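Side-chain contacts in putative mandelate racemase (Bordetella bronchiseptica, PDB 3OZY), which is of unknown function but binds magnesium in the beta-alpha barrel of the enolase superfamily and probably acts on a sugar-derived carboxylate: residues G138-A143 with D195-V200; G222-E227 with P325-W330; A276-A281 with A313-L318; P303-F306 with T311-A314. All coordinates share one frame; numbering follows the deposited sequence.

In the fold
Contacts 1 and 2 lie side by side on neighbouring barrel strands, their apolar parts inside the barrel: 139-146 pairs with 328-331 and 197-201 with 225-227, and the centres are about 6 Å apart. Contact 1 closes along the chain before the others open. Contacts 3 and 4 fall between the two segments of contact 2; their centres are about 5 Å apart and both end on helix 309-321, which precedes strand 328-331. Asp277 of contact 3 hydrogen-bonds His304 of contact 4, and the backbone O of Glu329 in contact 2 is hydrogen-bonded to the Thr305 hydroxyl of contact 4. Together they join the barrel interior and its magnesium site to the loops after the sixth and seventh strands.

Contact 1: residues G138-A143 with D195-V200; sequences GVRAYA and DVEILV
Leu199 and Tyr142 carry the apolar part of this contact. The CD2 methyl of Leu199 stands over the middle of the Tyr142 ring, 3.6 Å from its centroid and only 5° off the normal, a CH-pi contact in which all six ring carbons are almost equally distant; the nearest, CD2 of Tyr142, is 3.7 Å from CD2 of Leu199. The ring lies across the leucine because CG of Tyr142 takes the crowded position between its backbone N and carbonyl carbon (chi1 74°). Its hydroxyl is hydrogen-bonded to Lys171, and Met327 and Ala169 also touch the Tyr142 side chain. Both residues point into the barrel from the first and third strands of the beta-alpha barrel, 139-146 and 197-201, which are parallel but do not pair: strand 169-173 runs between them and bonds to both. The polar part lies toward the more exposed end. Arg140 reaches out as an extended chain and meets Glu197 at about a right angle, its NH2 resting 3.3 Å from CG of Glu197. Charge meets charge indirectly, with NH1 of Arg140 4.3 Å from OE2 of Glu197, beyond a salt bridge. One water spans the gap, accepting from Arg140 NH1 at 2.7 Å and donating to Glu197 OE2 at 2.6 Å. The NE of Arg140 is held by the hydroxyl of Thr168, which helps fix the guanidinium where the water can reach it.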
loop_
_atom_site.group_PDB
_atom_site.type_symbol
_atom_site.label_atom_id
_atom_site.label_comp_id
_atom_site.label_asym_id
_atom_site.label_seq_id
_atom_site.Cartn_x
_atom_site.Cartn_y
_atom_site.Cartn_z
ATOM N N GLY A 138 -30.556 -18.397 2.335
ATOM C CA GLY A 138 -30.233 -17.040 1.930
ATOM C C GLY A 138 -29.379 -16.323 2.958
ATOM O O GLY A 138 -29.174 -16.824 4.062
ATOM N N VAL A 139 -28.918 -15.137 2.580
ATOM C CA VAL A 139 -27.936 -14.375 3.335
ATOM C C VAL A 139 -28.542 -13.065 3.850
ATOM O O VAL A 139 -29.021 -12.249 3.065
ATOM C CB VAL A 139 -26.719 -14.072 2.428
ATOM C CG1 VAL A 139 -25.762 -13.077 3.086
ATOM C CG2 VAL A 139 -25.998 -15.366 2.057
ATOM N N ARG A 140 -28.520 -12.866 5.164
ATOM C CA ARG A 140 -29.059 -11.635 5.740
ATOM C C ARG A 140 -28.244 -10.412 5.323
ATOM O O ARG A 140 -27.019 -10.375 5.519
ATOM C CB ARG A 140 -29.101 -11.731 7.262
ATOM C CG ARG A 140 -29.710 -10.502 7.902
ATOM C CD ARG A 140 -29.325 -10.410 9.353
ATOM N NE ARG A 140 -30.227 -9.533 10.088
ATOM C CZ ARG A 140 -30.182 -9.374 11.398
ATOM N NH1 ARG A 140 -29.273 -10.036 12.105
ATOM N NH2 ARG A 140 -31.041 -8.561 12.005
ATOM N N ALA A 141 -28.925 -9.422 4.747
ATOM C CA ALA A 141 -28.279 -8.212 4.239
ATOM C C ALA A 141 -28.543 -7.008 5.132
ATOM O O ALA A 141 -29.501 -6.986 5.920
ATOM C CB ALA A 141 -28.753 -7.906 2.818
ATOM N N TYR A 142 -27.694 -5.999 5.013
ATOM C CA TYR A 142 -27.950 -4.727 5.656
ATOM C C TYR A 142 -27.870 -3.605 4.643
ATOM O O TYR A 142 -27.108 -3.678 3.678
ATOM C CB TYR A 142 -27.005 -4.479 6.834
ATOM C CG TYR A 142 -25.554 -4.121 6.531
ATOM C CD1 TYR A 142 -25.176 -2.802 6.277
ATOM C CD2 TYR A 142 -24.547 -5.088 6.597
ATOM C CE1 TYR A 142 -23.843 -2.461 6.066
ATOM C CE2 TYR A 142 -23.215 -4.758 6.373
ATOM C CZ TYR A 142 -22.868 -3.446 6.112
ATOM O OH TYR A 142 -21.541 -3.083 5.907
ATOM N N ALA A 143 -28.650 -2.556 4.886
ATOM C CA ALA A 143 -28.706 -1.407 3.994
ATOM C C ALA A 143 -27.528 -0.491 4.286
ATOM O O ALA A 143 -27.393 0.023 5.399
ATOM C CB ALA A 143 -30.031 -0.658 4.182
ATOM N N ASP A 195 -35.509 -5.178 17.315
ATOM C CA ASP A 195 -35.369 -6.287 16.369
ATOM C C ASP A 195 -34.631 -5.948 15.071
ATOM O O ASP A 195 -34.465 -6.807 14.202
ATOM C CB ASP A 195 -36.737 -6.893 16.046
ATOM C CG ASP A 195 -37.315 -7.677 17.208
ATOM O OD1 ASP A 195 -36.533 -8.099 18.085
ATOM O OD2 ASP A 195 -38.548 -7.876 17.238
ATOM N N VAL A 196 -34.192 -4.703 14.939
ATOM C CA VAL A 196 -33.437 -4.286 13.765
ATOM C C VAL A 196 -32.011 -4.001 14.204
ATOM O O VAL A 196 -31.800 -3.298 15.184
ATOM C CB VAL A 196 -34.057 -3.017 13.146
ATOM C CG1 VAL A 196 -33.176 -2.473 12.027
ATOM C CG2 VAL A 196 -35.475 -3.320 12.642
ATOM N N GLU A 197 -31.030 -4.558 13.494
ATOM C CA GLU A 197 -29.635 -4.308 13.854
ATOM C C GLU A 197 -29.182 -2.969 13.307
ATOM O O GLU A 197 -29.459 -2.639 12.150
ATOM C CB GLU A 197 -28.706 -5.412 13.349
ATOM C CG GLU A 197 -29.020 -6.813 13.891
ATOM C CD GLU A 197 -28.735 -6.988 15.378
ATOM O OE1 GLU A 197 -28.112 -6.107 16.017
ATOM O OE2 GLU A 197 -29.114 -8.054 15.914
ATOM N N ILE A 198 -28.505 -2.190 14.142
ATOM C CA ILE A 198 -27.971 -0.907 13.721
ATOM C C ILE A 198 -26.457 -0.953 13.824
ATOM O O ILE A 198 -25.901 -1.199 14.904
ATOM C CB ILE A 198 -28.542 0.260 14.570
ATOM C CG1 ILE A 198 -30.069 0.336 14.430
ATOM C CG2 ILE A 198 -27.915 1.580 14.155
ATOM C CD1 ILE A 198 -30.727 1.332 15.374
ATOM N N LEU A 199 -25.808 -0.735 12.687
ATOM C CA LEU A 199 -24.353 -0.734 12.563
ATOM C C LEU A 199 -23.896 0.712 12.432
ATOM O O LEU A 199 -24.646 1.547 11.935
ATOM C CB LEU A 199 -23.950 -1.489 11.297
ATOM C CG LEU A 199 -24.155 -3.008 11.244
ATOM C CD1 LEU A 199 -25.569 -3.463 11.591
ATOM C CD2 LEU A 199 -23.763 -3.486 9.856
ATOM N N VAL A 200 -22.676 1.013 12.868
ATOM C CA VAL A 200 -22.137 2.366 12.794
ATOM C C VAL A 200 -20.759 2.319 12.131
ATOM O O VAL A 200 -20.012 1.346 12.329
ATOM C CB VAL A 200 -22.042 2.972 14.212
ATOM C CG1 VAL A 200 -21.201 4.225 14.227
ATOM C CG2 VAL A 200 -23.445 3.249 14.767
HETATM O O HOH W 1 -29.708 -10.294 14.731
#

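Contact 2: residues G222-E227 with P325-W330; sequences GCYWFE and PAMFEW. With MG (magnesium ion), chain C.
Met327 sends its CE methyl over the centre of the Tyr224 ring, 3.8 Å from the centroid and 6° off the normal. Its SD lies farther out above the same ring, 5.0 Å from the centroid, a Met-aromatic contact. The methionine chain is bent at chi2 and chi3, which turns CE back onto the tyrosine while CG packs 3.7 Å from CZ3 of Trp225; Leu199 and Tyr142 border the same side chain inside the barrel. Beyond this apolar layer come the carboxylates. Trp225 NE1 gives a weak, bent bond to Glu227 OE1, and Glu227 OE2 binds the magnesium ion at 2.2 Å, together with Asp201, Glu254 and waters. Across the barrel, Glu329 does not bind the metal itself. One water donates to both Glu227 OE2 and Glu329 OE1, and a second, bound to magnesium, donates to Glu329 OE2 at 2.9 Å. Lys171 forms salt bridges with both Glu227 and Glu329, setting the carboxylates relative to each other. A metal, a lysine and water-linked carboxylates above an apolar floor are consistent with a site that stabilises an enolate-like intermediate, as in other enolase superfamily members.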
loop_
_atom_site.group_PDB
_atom_site.type_symbol
_atom_site.label_atom_id
_atom_site.label_comp_id
_atom_site.label_asym_id
_atom_site.label_seq_id
_atom_site.Cartn_x
_atom_site.Cartn_y
_atom_site.Cartn_z
ATOM N N GLY A 222 -27.334 -0.559 21.737
ATOM C CA GLY A 222 -27.291 -1.946 21.312
ATOM C C GLY A 222 -26.812 -2.148 19.887
ATOM O O GLY A 222 -27.258 -3.059 19.190
ATOM N N CYS A 223 -25.873 -1.314 19.453
ATOM C CA CYS A 223 -25.368 -1.421 18.084
ATOM C C CYS A 223 -24.615 -2.721 17.818
ATOM O O CYS A 223 -23.905 -3.240 18.682
ATOM C CB CYS A 223 -24.486 -0.225 17.739
ATOM S SG CYS A 223 -25.391 1.324 17.682
ATOM N N TYR A 224 -24.758 -3.237 16.605
ATOM C CA TYR A 224 -24.130 -4.498 16.215
ATOM C C TYR A 224 -22.603 -4.387 16.093
ATOM O O TYR A 224 -21.862 -5.246 16.593
ATOM C CB TYR A 224 -24.739 -4.978 14.892
ATOM C CG TYR A 224 -24.355 -6.385 14.507
ATOM C CD1 TYR A 224 -25.043 -7.485 15.021
ATOM C CD2 TYR A 224 -23.315 -6.625 13.615
ATOM C CE1 TYR A 224 -24.687 -8.774 14.667
ATOM C CE2 TYR A 224 -22.956 -7.912 13.258
ATOM C CZ TYR A 224 -23.639 -8.979 13.780
ATOM O OH TYR A 224 -23.272 -10.260 13.423
ATOM N N TRP A 225 -22.129 -3.347 15.414
ATOM C CA TRP A 225 -20.698 -3.121 15.281
ATOM C C TRP A 225 -20.353 -1.654 15.121
ATOM O O TRP A 225 -21.228 -0.838 14.815
ATOM C CB TRP A 225 -20.065 -3.991 14.183
ATOM C CG TRP A 225 -20.242 -3.618 12.708
ATOM C CD1 TRP A 225 -20.187 -2.371 12.120
ATOM C CD2 TRP A 225 -20.366 -4.561 11.643
ATOM N NE1 TRP A 225 -20.320 -2.499 10.742
ATOM C CE2 TRP A 225 -20.426 -3.836 10.431
ATOM C CE3 TRP A 225 -20.451 -5.957 11.601
ATOM C CZ2 TRP A 225 -20.570 -4.471 9.190
ATOM C CZ3 TRP A 225 -20.592 -6.585 10.375
ATOM C CH2 TRP A 225 -20.653 -5.845 9.186
ATOM N N PHE A 226 -19.075 -1.357 15.366
ATOM C CA PHE A 226 -18.454 -0.034 15.259
ATOM C C PHE A 226 -17.342 -0.226 14.227
ATOM O O PHE A 226 -16.300 -0.830 14.524
ATOM C CB PHE A 226 -17.849 0.314 16.628
ATOM C CG PHE A 226 -17.429 1.754 16.813
ATOM C CD1 PHE A 226 -17.652 2.720 15.853
ATOM C CD2 PHE A 226 -16.840 2.129 18.014
ATOM C CE1 PHE A 226 -17.286 4.047 16.093
ATOM C CE2 PHE A 226 -16.472 3.431 18.260
ATOM C CZ PHE A 226 -16.686 4.397 17.301
ATOM N N GLU A 227 -17.571 0.262 13.009
ATOM C CA GLU A 227 -16.689 0.025 11.866
ATOM C C GLU A 227 -15.744 1.205 11.634
ATOM O O GLU A 227 -16.152 2.366 11.752
ATOM C CB GLU A 227 -17.551 -0.235 10.630
ATOM C CG GLU A 227 -16.804 -0.231 9.320
ATOM C CD GLU A 227 -17.664 -0.710 8.177
ATOM O OE1 GLU A 227 -18.781 -1.212 8.429
ATOM O OE2 GLU A 227 -17.222 -0.595 7.015
ATOM N N PRO A 325 -21.730 -15.734 10.727
ATOM C CA PRO A 325 -23.062 -15.117 10.769
ATOM C C PRO A 325 -23.165 -14.091 9.656
ATOM O O PRO A 325 -22.233 -13.318 9.430
ATOM C CB PRO A 325 -23.084 -14.394 12.120
ATOM C CG PRO A 325 -21.927 -14.938 12.900
ATOM C CD PRO A 325 -20.911 -15.397 11.906
ATOM N N ALA A 326 -24.289 -14.068 8.960
ATOM C CA ALA A 326 -24.438 -13.168 7.822
ATOM C C ALA A 326 -24.777 -11.742 8.245
ATOM O O ALA A 326 -25.690 -11.529 9.043
ATOM C CB ALA A 326 -25.508 -13.695 6.872
ATOM N N MET A 327 -24.039 -10.779 7.708
ATOM C CA MET A 327 -24.362 -9.369 7.885
ATOM C C MET A 327 -23.830 -8.700 6.626
ATOM O O MET A 327 -22.772 -8.061 6.626
ATOM C CB MET A 327 -23.721 -8.811 9.162
ATOM C CG MET A 327 -24.123 -7.368 9.503
ATOM S SD MET A 327 -25.906 -7.070 9.580
ATOM C CE MET A 327 -26.302 -7.886 11.124
ATOM N N PHE A 328 -24.565 -8.906 5.537
ATOM C CA PHE A 328 -24.035 -8.708 4.198
ATOM C C PHE A 328 -24.303 -7.309 3.670
ATOM O O PHE A 328 -25.456 -6.907 3.504
ATOM C CB PHE A 328 -24.615 -9.734 3.222
ATOM C CG PHE A 328 -24.006 -9.643 1.863
ATOM C CD1 PHE A 328 -22.727 -10.124 1.651
ATOM C CD2 PHE A 328 -24.670 -9.029 0.814
ATOM C CE1 PHE A 328 -22.123 -10.025 0.416
ATOM C CE2 PHE A 328 -24.071 -8.928 -0.430
ATOM C CZ PHE A 328 -22.795 -9.426 -0.628
ATOM N N GLU A 329 -23.232 -6.570 3.383
ATOM C CA GLU A 329 -23.350 -5.175 2.965
ATOM C C GLU A 329 -24.010 -5.023 1.594
ATOM O O GLU A 329 -23.560 -5.607 0.610
ATOM C CB GLU A 329 -21.972 -4.501 2.960
ATOM C CG GLU A 329 -22.045 -3.030 2.592
ATOM C CD GLU A 329 -20.746 -2.282 2.824
ATOM O OE1 GLU A 329 -19.649 -2.867 2.651
ATOM O OE2 GLU A 329 -20.814 -1.080 3.165
ATOM N N TRP A 330 -25.073 -4.218 1.540
ATOM C CA TRP A 330 -25.748 -3.925 0.280
ATOM C C TRP A 330 -25.921 -2.419 0.083
ATOM O O TRP A 330 -26.733 -1.784 0.756
ATOM C CB TRP A 330 -27.109 -4.639 0.178
ATOM C CG TRP A 330 -27.584 -4.643 -1.243
ATOM C CD1 TRP A 330 -28.107 -3.587 -1.933
ATOM C CD2 TRP A 330 -27.518 -5.738 -2.167
ATOM N NE1 TRP A 330 -28.369 -3.959 -3.232
ATOM C CE2 TRP A 330 -28.030 -5.277 -3.397
ATOM C CE3 TRP A 330 -27.096 -7.067 -2.069
ATOM C CZ2 TRP A 330 -28.118 -6.096 -4.526
ATOM C CZ3 TRP A 330 -27.189 -7.882 -3.184
ATOM C CH2 TRP A 330 -27.691 -7.390 -4.400
HETATM MG MG MG C . -16.965 1.222 5.724
HETATM O O HOH W 2 -18.061 -2.621 5.191
HETATM O O HOH W 3 -18.640 0.466 4.228
HETATM O O HOH W 4 -15.512 2.519 6.797
HETATM O O HOH W 5 -16.733 3.009 4.179
#

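Contact 3: residues A276-A281 with A313-L318; sequences ADASRA and AANLHL
Asn315 reaches from helix 309-321 into the loop after the sixth barrel strand and grips it with both ends of its amide. Its ND2 donates to Asp277 OD1 at 2.8 Å, nearly straight at 169°, with the acceptor almost in the amide plane. Its OD1 takes the backbone N of Ala278 at 2.9 Å, the donor tilted slightly from the carbonyl plane. With CG turned beside its own backbone N (chi1 -74°), the amide projects off the helix toward the loop, and ND2 is also bonded to the carbonyl of Thr311, one turn earlier. Asp277 OD1 is crowded with donors: besides Asn315 it accepts from Ser279 N at 2.8 Å and from Ser279 OG at 2.7 Å, each well out of the carboxylate plane, the two Ser279 donors on one face and Asn315 ND2 on the opposite one. Three bonds on one oxygen, from both faces, should fix the rotation of the carboxylate. Around this tight polar knot the packing is looser. The CB of Ala278 is 3.4 Å from Asn315 OD1, but Ala314 CB and Leu318 CD2 of the helix stay 4.7 and 4.5 Å from Ala278 CB. This side does not face solvent: Ala287 of helix 284-296 touches both Ala278 and Leu318, and Ile112 touches Ser279 and Ala314. The bond from Ser279 N makes an Asx turn, and OD2 of Asp277 is left to meet His304, a pair across the ends of the sixth and seventh strands that is consistent with the Asp-His dyad of mandelate racemase relatives.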
loop_
_atom_site.group_PDB
_atom_site.type_symbol
_atom_site.label_atom_id
_atom_site.label_comp_id
_atom_site.label_asym_id
_atom_site.label_seq_id
_atom_site.Cartn_x
_atom_site.Cartn_y
_atom_site.Cartn_z
ATOM N N ALA A 276 -12.399 -7.739 5.324
ATOM C CA ALA A 276 -11.691 -7.931 4.058
ATOM C C ALA A 276 -12.672 -8.153 2.906
ATOM O O ALA A 276 -13.516 -9.046 2.962
ATOM C CB ALA A 276 -10.740 -9.108 4.161
ATOM N N ASP A 277 -12.528 -7.337 1.868
ATOM C CA ASP A 277 -13.380 -7.352 0.683
ATOM C C ASP A 277 -12.651 -8.164 -0.385
ATOM O O ASP A 277 -11.485 -7.895 -0.688
ATOM C CB ASP A 277 -13.558 -5.882 0.249
ATOM C CG ASP A 277 -14.464 -5.684 -0.963
ATOM O OD1 ASP A 277 -14.636 -6.594 -1.794
ATOM O OD2 ASP A 277 -14.979 -4.545 -1.111
ATOM N N ALA A 278 -13.313 -9.158 -0.965
ATOM C CA ALA A 278 -12.683 -9.950 -2.023
ATOM C C ALA A 278 -12.127 -9.095 -3.163
ATOM O O ALA A 278 -11.167 -9.496 -3.826
ATOM C CB ALA A 278 -13.656 -10.979 -2.571
ATOM N N SER A 279 -12.743 -7.934 -3.400
ATOM C CA SER A 279 -12.343 -7.051 -4.503
ATOM C C SER A 279 -11.278 -6.012 -4.133
ATOM O O SER A 279 -10.884 -5.209 -4.981
ATOM C CB SER A 279 -13.563 -6.335 -5.094
ATOM O OG SER A 279 -14.091 -5.391 -4.173
ATOM N N ARG A 280 -10.830 -6.019 -2.874
ATOM C CA ARG A 280 -9.834 -5.056 -2.401
ATOM C C ARG A 280 -8.625 -5.710 -1.736
ATOM O O ARG A 280 -7.494 -5.301 -1.978
ATOM C CB ARG A 280 -10.455 -4.063 -1.397
ATOM C CG ARG A 280 -11.624 -3.264 -1.940
ATOM C CD ARG A 280 -12.391 -2.526 -0.831
ATOM N NE ARG A 280 -11.694 -1.362 -0.274
ATOM C CZ ARG A 280 -11.739 -0.143 -0.797
ATOM N NH1 ARG A 280 -12.424 0.069 -1.916
ATOM N NH2 ARG A 280 -11.105 0.871 -0.208
ATOM N N ALA A 281 -8.873 -6.709 -0.888
ATOM C CA ALA A 281 -7.858 -7.206 0.038
ATOM C C ALA A 281 -6.962 -8.276 -0.574
ATOM O O ALA A 281 -6.041 -8.753 0.093
ATOM C CB ALA A 281 -8.529 -7.731 1.310
ATOM N N ALA A 313 -21.439 -9.200 -5.872
ATOM C CA ALA A 313 -21.604 -10.603 -6.226
ATOM C C ALA A 313 -20.422 -11.468 -5.805
ATOM O O ALA A 313 -20.617 -12.572 -5.304
ATOM C CB ALA A 313 -21.872 -10.765 -7.726
ATOM N N ALA A 314 -19.203 -10.982 -6.023
ATOM C CA ALA A 314 -18.013 -11.771 -5.696
ATOM C C ALA A 314 -18.015 -12.115 -4.213
ATOM O O ALA A 314 -17.807 -13.270 -3.833
ATOM C CB ALA A 314 -16.743 -11.023 -6.066
ATOM N N ASN A 315 -18.235 -11.112 -3.368
ATOM C CA ASN A 315 -18.319 -11.373 -1.932
ATOM C C ASN A 315 -19.498 -12.266 -1.557
ATOM O O ASN A 315 -19.384 -13.102 -0.664
ATOM C CB ASN A 315 -18.360 -10.067 -1.138
ATOM C CG ASN A 315 -17.018 -9.385 -1.090
ATOM O OD1 ASN A 315 -16.095 -9.865 -0.436
ATOM N ND2 ASN A 315 -16.892 -8.263 -1.798
ATOM N N LEU A 316 -20.632 -12.099 -2.230
ATOM C CA LEU A 316 -21.820 -12.862 -1.870
ATOM C C LEU A 316 -21.636 -14.369 -2.079
ATOM O O LEU A 316 -22.141 -15.168 -1.290
ATOM C CB LEU A 316 -23.031 -12.345 -2.640
ATOM C CG LEU A 316 -24.368 -12.946 -2.225
ATOM C CD1 LEU A 316 -24.569 -12.849 -0.711
ATOM C CD2 LEU A 316 -25.486 -12.237 -2.978
ATOM N N HIS A 317 -20.938 -14.762 -3.141
ATOM C CA HIS A 317 -20.639 -16.182 -3.325
ATOM C C HIS A 317 -19.901 -16.734 -2.113
ATOM O O HIS A 317 -20.212 -17.821 -1.614
ATOM C CB HIS A 317 -19.809 -16.412 -4.594
ATOM C CG HIS A 317 -20.619 -16.372 -5.850
ATOM N ND1 HIS A 317 -21.282 -17.479 -6.336
ATOM C CD2 HIS A 317 -20.897 -15.358 -6.702
ATOM C CE1 HIS A 317 -21.925 -17.148 -7.445
ATOM N NE2 HIS A 317 -21.710 -15.867 -7.686
ATOM N N LEU A 318 -18.917 -15.977 -1.634
ATOM C CA LEU A 318 -18.129 -16.432 -0.494
ATOM C C LEU A 318 -18.946 -16.428 0.789
ATOM O O LEU A 318 -18.883 -17.368 1.577
ATOM C CB LEU A 318 -16.885 -15.569 -0.309
ATOM C CG LEU A 318 -15.710 -15.942 -1.203
ATOM C CD1 LEU A 318 -16.052 -15.837 -2.690
ATOM C CD2 LEU A 318 -14.506 -15.071 -0.868
#

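Contact 4: residues P303-F306 with T311-A314; sequences PHTF and TVAA
Val312 lays its CG2 methyl against Thr305, 3.5 Å from the carbonyl O and 3.9 Å from OG1 of that threonine. The two side chains cross obliquely where the backbones come closest, with the CA atoms of Thr305 and Val312 only 5.0 Å apart. The other branch of the valine, CG1, faces away from Thr305 toward the Trp330 ring. The Thr305 hydroxyl is hydrogen-bonded to the backbone O of Glu329, which ties the loop to the last barrel strand. Its position follows from chi1 of 71°, which sets OG1 between the backbone N and the carbonyl carbon. Thr311 meets the same residue through its hydroxyl: OG1 lies 2.7 Å from the Thr305 carbonyl O, within hydrogen-bonding distance, so this oxygen is touched by both a polar and an apolar group. At the start of the helix, Thr311 N is bonded to OD1 of Asp308, and Thr311 packs on Ser279 of the neighbouring loop. Farther along the loop, the backbone N of Phe306 stands 3.3 Å above the plane of the His304 ring, displaced toward its rim. All of the touching residues are buried. The contact folds the loop after the seventh strand back on the first turns of helix 309-321, a beta-loop-alpha unit of the barrel whose loop carries the histidine of the probable Asp-His dyad.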
loop_
_atom_site.group_PDB
_atom_site.type_symbol
_atom_site.label_atom_id
_atom_site.label_comp_id
_atom_site.label_asym_id
_atom_site.label_seq_id
_atom_site.Cartn_x
_atom_site.Cartn_y
_atom_site.Cartn_z
ATOM N N PRO A 303 -17.608 -9.202 4.970
ATOM C CA PRO A 303 -16.847 -8.328 4.072
ATOM C C PRO A 303 -17.499 -6.974 3.831
ATOM O O PRO A 303 -18.723 -6.848 3.820
ATOM C CB PRO A 303 -16.828 -9.109 2.752
ATOM C CG PRO A 303 -18.046 -9.967 2.827
ATOM C CD PRO A 303 -18.095 -10.404 4.271
ATOM N N HIS A 304 -16.656 -5.975 3.617
ATOM C CA HIS A 304 -17.051 -4.787 2.886
ATOM C C HIS A 304 -17.313 -5.216 1.434
ATOM O O HIS A 304 -16.603 -6.078 0.902
ATOM C CB HIS A 304 -15.892 -3.786 2.961
ATOM C CG HIS A 304 -16.028 -2.613 2.042
ATOM N ND1 HIS A 304 -15.657 -2.660 0.715
ATOM C CD2 HIS A 304 -16.453 -1.349 2.271
ATOM C CE1 HIS A 304 -15.872 -1.479 0.158
ATOM N NE2 HIS A 304 -16.350 -0.664 1.084
ATOM N N THR A 305 -18.345 -4.647 0.803
ATOM C CA THR A 305 -18.714 -5.024 -0.568
ATOM C C THR A 305 -18.997 -3.816 -1.474
ATOM O O THR A 305 -19.356 -3.981 -2.640
ATOM C CB THR A 305 -19.989 -5.860 -0.569
ATOM O OG1 THR A 305 -21.087 -5.002 -0.238
ATOM C CG2 THR A 305 -19.910 -7.001 0.432
ATOM N N PHE A 306 -18.818 -2.617 -0.935
ATOM C CA PHE A 306 -19.383 -1.390 -1.501
ATOM C C PHE A 306 -18.535 -0.817 -2.641
ATOM O O PHE A 306 -17.484 -0.231 -2.396
ATOM C CB PHE A 306 -19.488 -0.386 -0.350
ATOM C CG PHE A 306 -20.354 0.831 -0.612
ATOM C CD1 PHE A 306 -21.665 0.881 -0.135
ATOM C CD2 PHE A 306 -19.826 1.958 -1.214
ATOM C CE1 PHE A 306 -22.439 2.015 -0.297
ATOM C CE2 PHE A 306 -20.602 3.092 -1.390
ATOM C CZ PHE A 306 -21.916 3.112 -0.928
ATOM N N THR A 311 -18.435 -6.355 -7.269
ATOM C CA THR A 311 -17.835 -6.513 -5.945
ATOM C C THR A 311 -18.844 -7.118 -4.974
ATOM O O THR A 311 -18.493 -7.937 -4.128
ATOM C CB THR A 311 -17.204 -5.193 -5.390
ATOM O OG1 THR A 311 -18.209 -4.204 -5.118
ATOM C CG2 THR A 311 -16.216 -4.600 -6.375
ATOM N N VAL A 312 -20.106 -6.724 -5.098
ATOM C CA VAL A 312 -21.162 -7.338 -4.312
ATOM C C VAL A 312 -21.287 -8.839 -4.601
ATOM O O VAL A 312 -21.244 -9.663 -3.681
ATOM C CB VAL A 312 -22.501 -6.598 -4.526
ATOM C CG1 VAL A 312 -23.687 -7.401 -3.969
ATOM C CG2 VAL A 312 -22.420 -5.221 -3.886
ATOM N N ALA A 313 -21.439 -9.200 -5.872
ATOM C CA ALA A 313 -21.604 -10.603 -6.226
ATOM C C ALA A 313 -20.422 -11.468 -5.805
ATOM O O ALA A 313 -20.617 -12.572 -5.304
ATOM C CB ALA A 313 -21.872 -10.765 -7.726
ATOM N N ALA A 314 -19.203 -10.982 -6.023
ATOM C CA ALA A 314 -18.013 -11.771 -5.696
ATOM C C ALA A 314 -18.015 -12.115 -4.213
ATOM O O ALA A 314 -17.807 -13.270 -3.833
ATOM C CB ALA A 314 -16.743 -11.023 -6.066
#